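Local structure of DMATS type aromatic prenyltransferase (Micromonospora olivasterospora, 6ZRY) at residues R177-H182 with G260-T265. The protein probably transfers a dimethylallyl group to the indole ring of tryptophan, as a bacterial member of the DMATS family of aromatic prenyltransferases. Residues are numbered along the deposited sequence; the frame is centred on the assembly and turned at random. Where two conformers were deposited one is given.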
ATOM      1  N   ARG A 177      15.639  12.862  -9.335  0.56 23.28           N
ATOM      2  CA  ARG A 177      16.050  13.500 -10.621  0.56 23.25           C
ATOM      3  C   ARG A 177      16.433  12.379 -11.605  0.56 22.61           C
ATOM      4  O   ARG A 177      16.013  12.447 -12.756  0.56 22.26           O
ATOM      5  CB  ARG A 177      17.173  14.531 -10.418  0.56 23.98           C
ATOM      6  CG  ARG A 177      16.671  15.953 -10.188  0.56 24.80           C
ATOM      7  CD  ARG A 177      17.758  17.020 -10.123  0.56 24.86           C
ATOM      8  NE  ARG A 177      18.355  17.069  -8.797  0.56 25.18           N
ATOM      9  CZ  ARG A 177      19.533  16.540  -8.444  0.56 25.14           C
ATOM     10  NH1 ARG A 177      20.303  15.914  -9.324  0.56 25.51           N
ATOM     11  NH2 ARG A 177      19.941  16.647  -7.193  0.56 25.33           N
ATOM     12  N   ALA A 178      17.149  11.355 -11.126  1.00 22.35           N
ATOM     13  CA  ALA A 178      17.517  10.153 -11.915  1.00 21.93           C
ATOM     14  C   ALA A 178      16.243   9.476 -12.441  1.00 21.98           C
ATOM     15  O   ALA A 178      16.215   9.096 -13.624  1.00 21.02           O
ATOM     16  CB  ALA A 178      18.345   9.202 -11.086  1.00 22.35           C
ATOM     17  N   LEU A 179      15.195   9.376 -11.610  1.00 20.99           N
ATOM     18  CA  LEU A 179      13.933   8.742 -12.035  1.00 22.10           C
ATOM     19  C   LEU A 179      13.232   9.638 -13.059  1.00 22.25           C
ATOM     20  O   LEU A 179      12.813   9.117 -14.087  1.00 22.47           O
ATOM     21  CB  LEU A 179      13.063   8.448 -10.808  1.00 21.85           C
ATOM     22  CG  LEU A 179      11.707   7.781 -11.073  1.00 22.57           C
ATOM     23  CD1 LEU A 179      11.866   6.365 -11.561  1.00 22.78           C
ATOM     24  CD2 LEU A 179      10.848   7.795  -9.825  1.00 23.14           C
ATOM     25  N   LEU A 180      13.076  10.929 -12.802  1.00 23.08           N
ATOM     26  CA  LEU A 180      12.335  11.812 -13.754  1.00 24.22           C
ATOM     27  C   LEU A 180      13.092  11.897 -15.085  1.00 23.17           C
ATOM     28  O   LEU A 180      12.451  11.848 -16.129  1.00 23.39           O
ATOM     29  CB  LEU A 180      12.126  13.202 -13.144  1.00 26.05           C
ATOM     30  CG  LEU A 180      10.957  13.370 -12.165  1.00 27.82           C
ATOM     31  CD1 LEU A 180      10.626  14.849 -11.988  1.00 28.18           C
ATOM     32  CD2 LEU A 180       9.709  12.600 -12.601  1.00 28.45           C
ATOM     33  N   ASP A 181      14.413  12.038 -15.058  1.00 22.56           N
ATOM     34  CA  ASP A 181      15.199  12.286 -16.288  1.00 22.41           C
ATOM     35  C   ASP A 181      15.470  10.981 -17.042  1.00 21.78           C
ATOM     36  O   ASP A 181      15.652  11.059 -18.285  1.00 21.82           O
ATOM     37  CB  ASP A 181      16.495  13.007 -15.980  1.00 23.32           C
ATOM     38  CG  ASP A 181      16.271  14.456 -15.550  1.00 24.35           C
ATOM     39  OD1 ASP A 181      15.135  14.947 -15.723  1.00 24.80           O
ATOM     40  OD2 ASP A 181      17.196  15.037 -15.017  1.00 24.80           O
ATOM     41  N   HIS A 182      15.571   9.844 -16.341  1.00 21.17           N
ATOM     42  CA  HIS A 182      16.040   8.565 -16.956  1.00 20.86           C
ATOM     43  C   HIS A 182      15.125   7.368 -16.649  1.00 20.87           C
ATOM     44  O   HIS A 182      15.447   6.301 -17.173  1.00 20.12           O
ATOM     45  CB  HIS A 182      17.500   8.283 -16.537  1.00 21.18           C
ATOM     46  CG  HIS A 182      18.408   9.356 -17.016  1.00 21.86           C
ATOM     47  ND1 HIS A 182      18.644   9.567 -18.350  1.00 22.14           N
ATOM     48  CD2 HIS A 182      19.058  10.328 -16.338  1.00 22.32           C
ATOM     49  CE1 HIS A 182      19.437  10.646 -18.483  1.00 22.97           C
ATOM     50  NE2 HIS A 182      19.701  11.117 -17.253  1.00 22.00           N
ATOM     51  N   GLY A 260       5.140   0.574  -9.447  1.00 15.02           N
ATOM     52  CA  GLY A 260       6.493   0.472  -8.914  1.00 15.14           C
ATOM     53  C   GLY A 260       6.714   1.441  -7.801  1.00 15.56           C
ATOM     54  O   GLY A 260       6.202   2.570  -7.896  1.00 16.20           O
ATOM     55  N   SER A 261       7.494   1.066  -6.804  1.00 15.32           N
ATOM     56  CA  SER A 261       7.923   1.995  -5.741  1.00 15.70           C
ATOM     57  C   SER A 261       9.444   2.063  -5.683  1.00 15.79           C
ATOM     58  O   SER A 261      10.114   1.076  -6.009  1.00 15.53           O
ATOM     59  CB  SER A 261       7.306   1.679  -4.412  1.00 15.58           C
ATOM     60  OG  SER A 261       7.887   0.539  -3.846  1.00 15.91           O
ATOM     61  N   TYR A 262       9.923   3.257  -5.386  1.00 16.22           N
ATOM     62  CA  TYR A 262      11.333   3.656  -5.356  1.00 16.92           C
ATOM     63  C   TYR A 262      11.655   4.163  -3.976  1.00 17.27           C
ATOM     64  O   TYR A 262      10.953   5.038  -3.486  1.00 18.02           O
ATOM     65  CB  TYR A 262      11.565   4.732  -6.425  1.00 17.95           C
ATOM     66  CG  TYR A 262      11.276   4.240  -7.815  1.00 18.82           C
ATOM     67  CD1 TYR A 262       9.990   4.263  -8.352  1.00 19.66           C
ATOM     68  CD2 TYR A 262      12.274   3.630  -8.542  1.00 19.88           C
ATOM     69  CE1 TYR A 262       9.724   3.738  -9.615  1.00 20.98           C
ATOM     70  CE2 TYR A 262      12.040   3.130  -9.811  1.00 20.90           C
ATOM     71  CZ  TYR A 262      10.771   3.194 -10.359  1.00 21.75           C
ATOM     72  OH  TYR A 262      10.590   2.666 -11.615  1.00 25.27           O
ATOM     73  N   THR A 263      12.686   3.644  -3.360  1.00 17.96           N
ATOM     74  CA  THR A 263      13.155   4.094  -2.049  1.00 18.84           C
ATOM     75  C   THR A 263      14.303   5.072  -2.251  1.00 19.06           C
ATOM     76  O   THR A 263      15.328   4.660  -2.799  1.00 19.08           O
ATOM     77  CB  THR A 263      13.543   2.918  -1.158  1.00 20.02           C
ATOM     78  OG1 THR A 263      12.396   2.088  -1.033  1.00 20.99           O
ATOM     79  CG2 THR A 263      13.957   3.360   0.217  1.00 20.67           C
ATOM     80  N   PHE A 264      14.095   6.317  -1.833  1.00 19.61           N
ATOM     81  CA  PHE A 264      15.066   7.437  -1.894  1.00 21.15           C
ATOM     82  C   PHE A 264      15.679   7.606  -0.517  1.00 21.66           C
ATOM     83  O   PHE A 264      14.928   7.693   0.496  1.00 20.98           O
ATOM     84  CB  PHE A 264      14.402   8.740  -2.333  1.00 21.45           C
ATOM     85  CG  PHE A 264      13.677   8.669  -3.646  1.00 22.65           C
ATOM     86  CD1 PHE A 264      14.224   7.990  -4.728  1.00 23.41           C
ATOM     87  CD2 PHE A 264      12.449   9.287  -3.818  1.00 23.38           C
ATOM     88  CE1 PHE A 264      13.569   7.951  -5.956  1.00 24.00           C
ATOM     89  CE2 PHE A 264      11.796   9.233  -5.043  1.00 23.77           C
ATOM     90  CZ  PHE A 264      12.353   8.557  -6.101  1.00 23.83           C
ATOM     91  N   THR A 265      16.992   7.660  -0.470  0.70 22.14           N
ATOM     92  CA  THR A 265      17.747   7.799   0.786  0.70 23.86           C
ATOM     93  C   THR A 265      18.803   8.904   0.640  0.70 25.16           C
ATOM     94  O   THR A 265      19.230   9.187  -0.510  0.70 23.95           O
ATOM     95  CB  THR A 265      18.311   6.432   1.187  0.70 24.18           C
ATOM     96  OG1 THR A 265      18.725   6.592   2.539  0.70 25.80           O
ATOM     97  CG2 THR A 265      19.432   5.960   0.281  0.70 23.82           C
TER
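Leu179 lays one methyl over a face of the Tyr262 ring and turns the other to the edge of Phe264. The first is a CH-pi contact: CD1 of Leu179 lies 3.7 Å from the centroid of the Tyr262 ring. Its nearest ring atom is Tyr262 CZ, at 3.6 Å, so it sits displaced toward the hydroxyl-bearing end. The second branch, CD2, is 3.9 Å from CD1 of Tyr262 and meets CZ of Phe264 near that ring's plane, at 4.1 Å. With CG of Leu179 anti to the backbone N (chi1 -180°), the fork extends toward the strand, spanning the 8.8 Å between the CA atoms of Leu179 and Tyr262. Leucine suits this place because its forked end supplies two methyls, one for the Tyr262 face and one that touches both rings. Tyr262 offers a broad, flat apolar face, and Phe264 is wholly apolar, as befits its buried position. These enzymes have the ABBA fold, a closed antiparallel barrel ringed by helices; here helix 174-182 packs on the outer face of barrel strand 258-265. Tyr262 and Phe264, two positions apart, both point toward the helix, whereas Ser261 hydrogen-bonds through OG to Tyr277 OH. At Tyr262 an alanine would probably leave both Leu179 methyls without the ring they pack on, and Tyr274 without its edge-to-face partner. Farther out, Val231 also touches Tyr262, while Phe264 packs against Leu212 and against Ser175 and Tyr176 of the same helix. Backbone hydrogen bonds between Tyr262 and Leu212 and between Ser261 and Ser275 tie the strand to its two neighbours in the barrel wall.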